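Platelet aggregation factor Sm-hPAF (Streptococcus mitis, PDB 4GWI) binds fucose-bearing Lewis glycans through this F-type lectin domain of lectinolysin, probably a cholesterol-dependent toxin that forms pores in host membranes. Local coordinates at residues A[58-72]-A[112-126]. The protein carries 2 engineered substitutions. Sequence-based numbering, arbitrary orientation.
Sequences QVDLGKTENVGKVKL and ELEVFFTAKDARYVK. Unlike the reference sequence in segment 112-126: Asp-121 (reference Ala). With MG (magnesium ion), chain E; GOL (glycerol), chain D.
Val-70 and Val-125 meet across the interior of the F-type lectin beta-sandwich, whose two antiparallel sheets are both represented here: residues 58-61 pair with 124-126 in one, residues 64-72 with 112-117 and 120-122 in the other. Both segments turn from sheet to sheet, at 62-63 and at Arg-123. The interior is closely packed. CG1 of Val-125 bridges the sheets, 4.0 Å from CG1 of Val-70; within their own sheets, CG2 of Val-70 reaches CE2 of the Phe-117 ring at 3.8 Å and CG1 of Val-59 rests on CB of Val-125. Strand 138-145 adds Val-141 and Val-143 to this apolar layer. Between Val-67 and Lys-69 the register with 112-122 shifts by two, a beta bulge; on the other flank Gly-68 and Lys-69 both face Phe-144, a classic bulge.

The outward side is polar and more open. Lys-69, extended and running alongside the Phe-116 ring, brings NZ to 3.1 Å from OE2 of Glu-114, a weak bond, while NZ of Lys-71 forms a salt bridge to OE2 of Glu-112. Asn-66 gives ND2 to OD1 of Asp-121 (Ala in the reference sequence), and its OD1 is held by Ser-146.

At the corner, CG of Asp-60 stands anti to the backbone N (chi1 -179°), which carries the carboxylate beside the Tyr-124 ring and into the side-on grip of Arg-123, the two planes only 25° apart. NE of Arg-123 meets OD1 of Asp-60 at 2.8 Å, and Gly-62 N closes an Asx turn on that same oxygen. OD2 of Asp-60 takes NH2 of Arg-123 on its syn lone pair and also binds the magnesium ion, shared with Gln-17, at 2.2 Å.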
loop_
_atom_site.group_PDB
_atom_site.type_symbol
_atom_site.label_atom_id
_atom_site.label_comp_id
_atom_site.label_asym_id
_atom_site.label_seq_id
_atom_site.Cartn_x
_atom_site.Cartn_y
_atom_site.Cartn_z
ATOM N N GLN A 58 6.421 -0.779 1.215
ATOM C CA GLN A 58 6.734 -0.775 -0.215
ATOM C C GLN A 58 6.636 -2.193 -0.758
ATOM O O GLN A 58 6.961 -3.167 -0.034
ATOM C CB GLN A 58 8.183 -0.295 -0.362
ATOM C CG GLN A 58 8.642 -0.283 -1.831
ATOM C CD GLN A 58 10.049 0.289 -1.818
ATOM O OE1 GLN A 58 11.018 -0.464 -1.667
ATOM N NE2 GLN A 58 10.094 1.592 -1.868
ATOM N N VAL A 59 6.186 -2.317 -2.023
ATOM C CA VAL A 59 6.351 -3.611 -2.714
ATOM C C VAL A 59 7.244 -3.359 -3.955
ATOM O O VAL A 59 7.138 -2.331 -4.655
ATOM C CB VAL A 59 4.982 -4.169 -3.105
ATOM C CG1 VAL A 59 4.131 -3.145 -3.921
ATOM C CG2 VAL A 59 5.155 -5.581 -3.834
ATOM N N ASP A 60 8.116 -4.349 -4.188
ATOM C CA ASP A 60 8.996 -4.394 -5.429
ATOM C C ASP A 60 8.281 -5.268 -6.405
ATOM O O ASP A 60 8.177 -6.532 -6.190
ATOM C CB ASP A 60 10.344 -4.935 -5.011
ATOM C CG ASP A 60 11.303 -5.002 -6.157
ATOM O OD1 ASP A 60 10.892 -4.725 -7.265
ATOM O OD2 ASP A 60 12.437 -5.441 -5.851
ATOM N N LEU A 61 7.809 -4.722 -7.500
ATOM C CA LEU A 61 7.123 -5.532 -8.545
ATOM C C LEU A 61 8.093 -6.435 -9.289
ATOM O O LEU A 61 7.598 -7.292 -10.095
ATOM C CB LEU A 61 6.371 -4.633 -9.527
ATOM C CG LEU A 61 5.334 -3.697 -8.906
ATOM C CD1 LEU A 61 4.730 -2.762 -9.916
ATOM C CD2 LEU A 61 4.193 -4.498 -8.202
ATOM N N GLY A 62 9.396 -6.184 -9.127
ATOM C CA GLY A 62 10.441 -7.050 -9.639
ATOM C C GLY A 62 10.923 -6.698 -11.041
ATOM O O GLY A 62 11.991 -7.194 -11.449
ATOM N N LYS A 63 10.176 -5.837 -11.712
ATOM C CA LYS A 63 10.488 -5.325 -13.049
ATOM C C LYS A 63 9.680 -4.079 -13.195
ATOM O O LYS A 63 8.777 -3.841 -12.385
ATOM C CB LYS A 63 10.165 -6.369 -14.148
ATOM C CG LYS A 63 8.749 -6.878 -14.196
ATOM C CD LYS A 63 8.487 -8.004 -15.252
ATOM C CE LYS A 63 8.849 -7.627 -16.715
ATOM N NZ LYS A 63 8.583 -6.229 -17.235
ATOM N N THR A 64 9.967 -3.231 -14.191
ATOM C CA THR A 64 9.141 -2.065 -14.437
ATOM C C THR A 64 7.860 -2.432 -15.166
ATOM O O THR A 64 7.892 -3.133 -16.223
ATOM C CB THR A 64 9.961 -1.009 -15.253
ATOM O OG1 THR A 64 11.095 -0.689 -14.451
ATOM C CG2 THR A 64 9.146 0.242 -15.521
ATOM N N GLU A 65 6.725 -2.017 -14.626
ATOM C CA GLU A 65 5.458 -2.332 -15.219
ATOM C C GLU A 65 4.709 -1.025 -15.501
ATOM O O GLU A 65 4.891 -0.025 -14.790
ATOM C CB GLU A 65 4.631 -3.114 -14.167
ATOM C CG GLU A 65 5.270 -4.431 -13.797
ATOM C CD GLU A 65 4.973 -5.520 -14.790
ATOM O OE1 GLU A 65 5.328 -6.691 -14.459
ATOM O OE2 GLU A 65 4.379 -5.237 -15.869
ATOM N N ASN A 66 3.733 -1.079 -16.411
ATOM C CA ASN A 66 2.914 0.073 -16.649
ATOM C C ASN A 66 1.679 0.034 -15.750
ATOM O O ASN A 66 0.761 -0.778 -15.978
ATOM C CB ASN A 66 2.513 0.140 -18.121
ATOM C CG ASN A 66 2.012 1.497 -18.494
ATOM O OD1 ASN A 66 0.883 1.812 -18.229
ATOM N ND2 ASN A 66 2.916 2.422 -18.932
ATOM N N VAL A 67 1.757 0.844 -14.694
ATOM C CA VAL A 67 0.769 0.741 -13.570
ATOM C C VAL A 67 -0.363 1.646 -13.849
ATOM O O VAL A 67 -0.209 2.894 -14.146
ATOM C CB VAL A 67 1.472 1.135 -12.264
ATOM C CG1 VAL A 67 0.425 1.181 -11.095
ATOM C CG2 VAL A 67 2.603 0.115 -11.931
ATOM N N GLY A 68 -1.578 1.103 -13.732
ATOM C CA GLY A 68 -2.743 1.883 -13.868
ATOM C C GLY A 68 -3.631 2.068 -12.619
ATOM O O GLY A 68 -4.424 3.035 -12.551
ATOM N N LYS A 69 -3.485 1.098 -11.685
ATOM C CA LYS A 69 -4.356 1.179 -10.477
ATOM C C LYS A 69 -3.638 0.555 -9.305
ATOM O O LYS A 69 -2.989 -0.506 -9.457
ATOM C CB LYS A 69 -5.733 0.469 -10.701
ATOM C CG LYS A 69 -6.697 0.574 -9.491
ATOM C CD LYS A 69 -7.929 -0.291 -9.902
ATOM C CE LYS A 69 -9.045 -0.346 -8.922
ATOM N NZ LYS A 69 -10.073 -1.220 -9.613
ATOM N N VAL A 70 -3.752 1.230 -8.186
ATOM C CA VAL A 70 -3.250 0.635 -6.898
ATOM C C VAL A 70 -4.458 0.695 -5.948
ATOM O O VAL A 70 -5.105 1.699 -5.808
ATOM C CB VAL A 70 -2.121 1.489 -6.296
ATOM C CG1 VAL A 70 -1.706 0.947 -4.869
ATOM C CG2 VAL A 70 -0.890 1.416 -7.259
ATOM N N LYS A 71 -4.779 -0.481 -5.317
ATOM C CA LYS A 71 -5.956 -0.516 -4.420
ATOM C C LYS A 71 -5.435 -0.832 -3.001
ATOM O O LYS A 71 -4.685 -1.780 -2.866
ATOM C CB LYS A 71 -6.897 -1.656 -4.860
ATOM C CG LYS A 71 -8.222 -1.529 -4.171
ATOM C CD LYS A 71 -9.276 -2.352 -4.993
ATOM C CE LYS A 71 -10.548 -2.348 -4.132
ATOM N NZ LYS A 71 -11.439 -3.381 -4.782
ATOM N N LEU A 72 -5.792 0.012 -2.060
ATOM C CA LEU A 72 -5.321 -0.173 -0.670
ATOM C C LEU A 72 -6.594 -0.718 0.078
ATOM O O LEU A 72 -7.675 -0.161 -0.015
ATOM C CB LEU A 72 -4.983 1.155 0.003
ATOM C CG LEU A 72 -3.861 1.962 -0.695
ATOM C CD1 LEU A 72 -3.454 3.044 0.299
ATOM C CD2 LEU A 72 -2.633 1.199 -1.184
ATOM N N GLU A 112 -11.726 0.523 1.557
ATOM C CA GLU A 112 -10.710 0.402 0.503
ATOM C C GLU A 112 -10.571 1.767 -0.169
ATOM O O GLU A 112 -11.437 2.659 -0.074
ATOM C CB GLU A 112 -11.054 -0.637 -0.497
ATOM C CG GLU A 112 -12.372 -0.389 -1.140
ATOM C CD GLU A 112 -12.878 -1.600 -1.941
ATOM O OE1 GLU A 112 -12.935 -2.738 -1.376
ATOM O OE2 GLU A 112 -13.229 -1.366 -3.137
ATOM N N LEU A 113 -9.425 1.957 -0.841
ATOM C CA LEU A 113 -9.169 3.209 -1.651
ATOM C C LEU A 113 -8.653 2.734 -2.972
ATOM O O LEU A 113 -7.668 1.964 -3.060
ATOM C CB LEU A 113 -8.136 4.125 -0.966
ATOM C CG LEU A 113 -7.669 5.289 -1.875
ATOM C CD1 LEU A 113 -8.851 6.217 -2.175
ATOM C CD2 LEU A 113 -6.484 6.025 -1.188
ATOM N N GLU A 114 -9.244 3.186 -4.085
ATOM C CA GLU A 114 -8.697 2.868 -5.394
ATOM C C GLU A 114 -7.961 4.102 -5.938
ATOM O O GLU A 114 -8.528 5.241 -5.988
ATOM C CB GLU A 114 -9.840 2.588 -6.430
ATOM C CG GLU A 114 -10.507 1.210 -6.109
ATOM C CD GLU A 114 -11.571 0.797 -7.117
ATOM O OE1 GLU A 114 -12.096 1.659 -7.842
ATOM O OE2 GLU A 114 -11.858 -0.412 -7.154
ATOM N N VAL A 115 -6.680 3.894 -6.245
ATOM C CA VAL A 115 -5.844 5.051 -6.730
ATOM C C VAL A 115 -5.528 4.754 -8.180
ATOM O O VAL A 115 -5.024 3.691 -8.564
ATOM C CB VAL A 115 -4.549 5.054 -5.911
ATOM C CG1 VAL A 115 -3.736 6.306 -6.363
ATOM C CG2 VAL A 115 -4.812 5.117 -4.413
ATOM N N PHE A 116 -5.836 5.705 -9.069
ATOM C CA PHE A 116 -5.595 5.501 -10.497
ATOM C C PHE A 116 -4.389 6.307 -10.998
ATOM O O PHE A 116 -4.304 7.479 -10.594
ATOM C CB PHE A 116 -6.860 5.919 -11.281
ATOM C CG PHE A 116 -8.026 4.948 -11.024
ATOM C CD1 PHE A 116 -8.096 3.830 -11.813
ATOM C CD2 PHE A 116 -8.962 5.244 -10.036
ATOM C CE1 PHE A 116 -9.145 2.899 -11.613
ATOM C CE2 PHE A 116 -10.032 4.288 -9.831
ATOM C CZ PHE A 116 -10.063 3.161 -10.631
ATOM N N PHE A 117 -3.497 5.627 -11.731
ATOM C CA PHE A 117 -2.329 6.326 -12.301
ATOM C C PHE A 117 -2.403 6.355 -13.784
ATOM O O PHE A 117 -2.988 5.475 -14.396
ATOM C CB PHE A 117 -1.091 5.594 -11.863
ATOM C CG PHE A 117 -0.730 5.857 -10.401
ATOM C CD1 PHE A 117 -0.120 6.989 -9.973
ATOM C CD2 PHE A 117 -1.088 4.899 -9.405
ATOM C CE1 PHE A 117 0.240 7.255 -8.639
ATOM C CE2 PHE A 117 -0.719 5.151 -8.087
ATOM C CZ PHE A 117 -0.104 6.310 -7.658
ATOM N N THR A 118 -1.815 7.446 -14.374
ATOM C CA THR A 118 -1.979 7.623 -15.849
ATOM C C THR A 118 -0.850 6.937 -16.579
ATOM O O THR A 118 0.211 7.545 -16.878
ATOM C CB THR A 118 -2.005 9.095 -16.181
ATOM O OG1 THR A 118 -2.989 9.771 -15.350
ATOM C CG2 THR A 118 -2.423 9.287 -17.630
ATOM N N ALA A 119 -0.960 5.613 -16.646
ATOM C CA ALA A 119 -0.049 4.697 -17.402
ATOM C C ALA A 119 1.401 4.925 -17.043
ATOM O O ALA A 119 2.234 5.317 -17.906
ATOM C CB ALA A 119 -0.276 4.884 -18.910
ATOM N N LYS A 120 1.735 4.743 -15.756
ATOM C CA LYS A 120 3.034 5.074 -15.287
ATOM C C LYS A 120 3.970 3.901 -15.232
ATOM O O LYS A 120 3.642 2.864 -14.593
ATOM C CB LYS A 120 2.920 5.666 -13.857
ATOM C CG LYS A 120 2.173 7.013 -13.739
ATOM C CD LYS A 120 3.029 8.133 -14.440
ATOM C CE LYS A 120 2.097 9.359 -14.535
ATOM N NZ LYS A 120 2.870 10.381 -15.366
ATOM N N ASP A 121 5.185 4.020 -15.761
ATOM C CA ASP A 121 6.133 2.921 -15.729
ATOM C C ASP A 121 6.935 2.895 -14.461
ATOM O O ASP A 121 7.722 3.843 -14.225
ATOM C CB ASP A 121 7.033 2.958 -16.964
ATOM C CG ASP A 121 6.215 2.815 -18.243
ATOM O OD1 ASP A 121 5.657 1.690 -18.512
ATOM O OD2 ASP A 121 6.036 3.854 -18.994
ATOM N N ALA A 122 6.694 1.912 -13.571
ATOM C CA ALA A 122 7.286 1.935 -12.266
ATOM C C ALA A 122 7.634 0.541 -11.833
ATOM O O ALA A 122 6.954 -0.405 -12.281
ATOM C CB ALA A 122 6.259 2.488 -11.294
ATOM N N ARG A 123 8.623 0.458 -10.960
ATOM C CA ARG A 123 8.980 -0.853 -10.404
ATOM C C ARG A 123 8.514 -0.968 -8.961
ATOM O O ARG A 123 8.239 -2.136 -8.492
ATOM C CB ARG A 123 10.494 -1.070 -10.498
ATOM C CG ARG A 123 10.880 -2.455 -9.885
ATOM C CD ARG A 123 12.237 -2.905 -10.266
ATOM N NE ARG A 123 12.646 -3.990 -9.303
ATOM C CZ ARG A 123 13.762 -4.683 -9.413
ATOM N NH1 ARG A 123 14.569 -4.508 -10.517
ATOM N NH2 ARG A 123 14.048 -5.533 -8.422
ATOM N N TYR A 124 8.440 0.106 -8.204
ATOM C CA TYR A 124 8.071 0.044 -6.764
ATOM C C TYR A 124 6.816 0.801 -6.522
ATOM O O TYR A 124 6.564 1.896 -7.117
ATOM C CB TYR A 124 9.196 0.635 -5.896
ATOM C CG TYR A 124 10.540 -0.065 -6.019
ATOM C CD1 TYR A 124 11.465 0.319 -7.056
ATOM C CD2 TYR A 124 10.861 -1.181 -5.239
ATOM C CE1 TYR A 124 12.688 -0.307 -7.208
ATOM C CE2 TYR A 124 12.129 -1.788 -5.339
ATOM C CZ TYR A 124 13.037 -1.344 -6.300
ATOM O OH TYR A 124 14.214 -2.045 -6.491
ATOM N N VAL A 125 5.971 0.320 -5.554
ATOM C CA VAL A 125 4.773 1.026 -5.121
ATOM C C VAL A 125 4.951 1.266 -3.625
ATOM O O VAL A 125 5.242 0.242 -2.888
ATOM C CB VAL A 125 3.502 0.197 -5.396
ATOM C CG1 VAL A 125 2.274 0.964 -4.825
ATOM C CG2 VAL A 125 3.370 -0.066 -6.896
ATOM N N LYS A 126 4.818 2.493 -3.165
ATOM C CA LYS A 126 5.094 2.761 -1.745
ATOM C C LYS A 126 3.891 3.506 -1.164
ATOM O O LYS A 126 3.279 4.330 -1.846
ATOM C CB LYS A 126 6.387 3.590 -1.721
ATOM C CG LYS A 126 6.918 3.873 -0.399
ATOM C CD LYS A 126 8.375 4.444 -0.658
ATOM C CE LYS A 126 8.882 4.597 0.761
ATOM N NZ LYS A 126 9.873 5.687 0.656
HETATM MG MG MG E . 13.933 -5.613 -4.275
HETATM C C1 GOL D . 13.454 -2.832 -13.961
HETATM O O1 GOL D . 14.408 -3.273 -12.949
HETATM C C2 GOL D . 13.955 -3.394 -15.283
HETATM O O2 GOL D . 13.993 -4.829 -15.205
HETATM C C3 GOL D . 12.960 -2.984 -16.344
HETATM O O3 GOL D . 11.959 -4.012 -16.221
HETATM O O HOH W 1 12.040 3.109 0.410
HETATM O O HOH W 2 15.202 -3.986 -5.154
HETATM O O HOH W 3 13.246 -4.447 -2.999
HETATM O O HOH W 4 15.629 -6.063 -3.023
#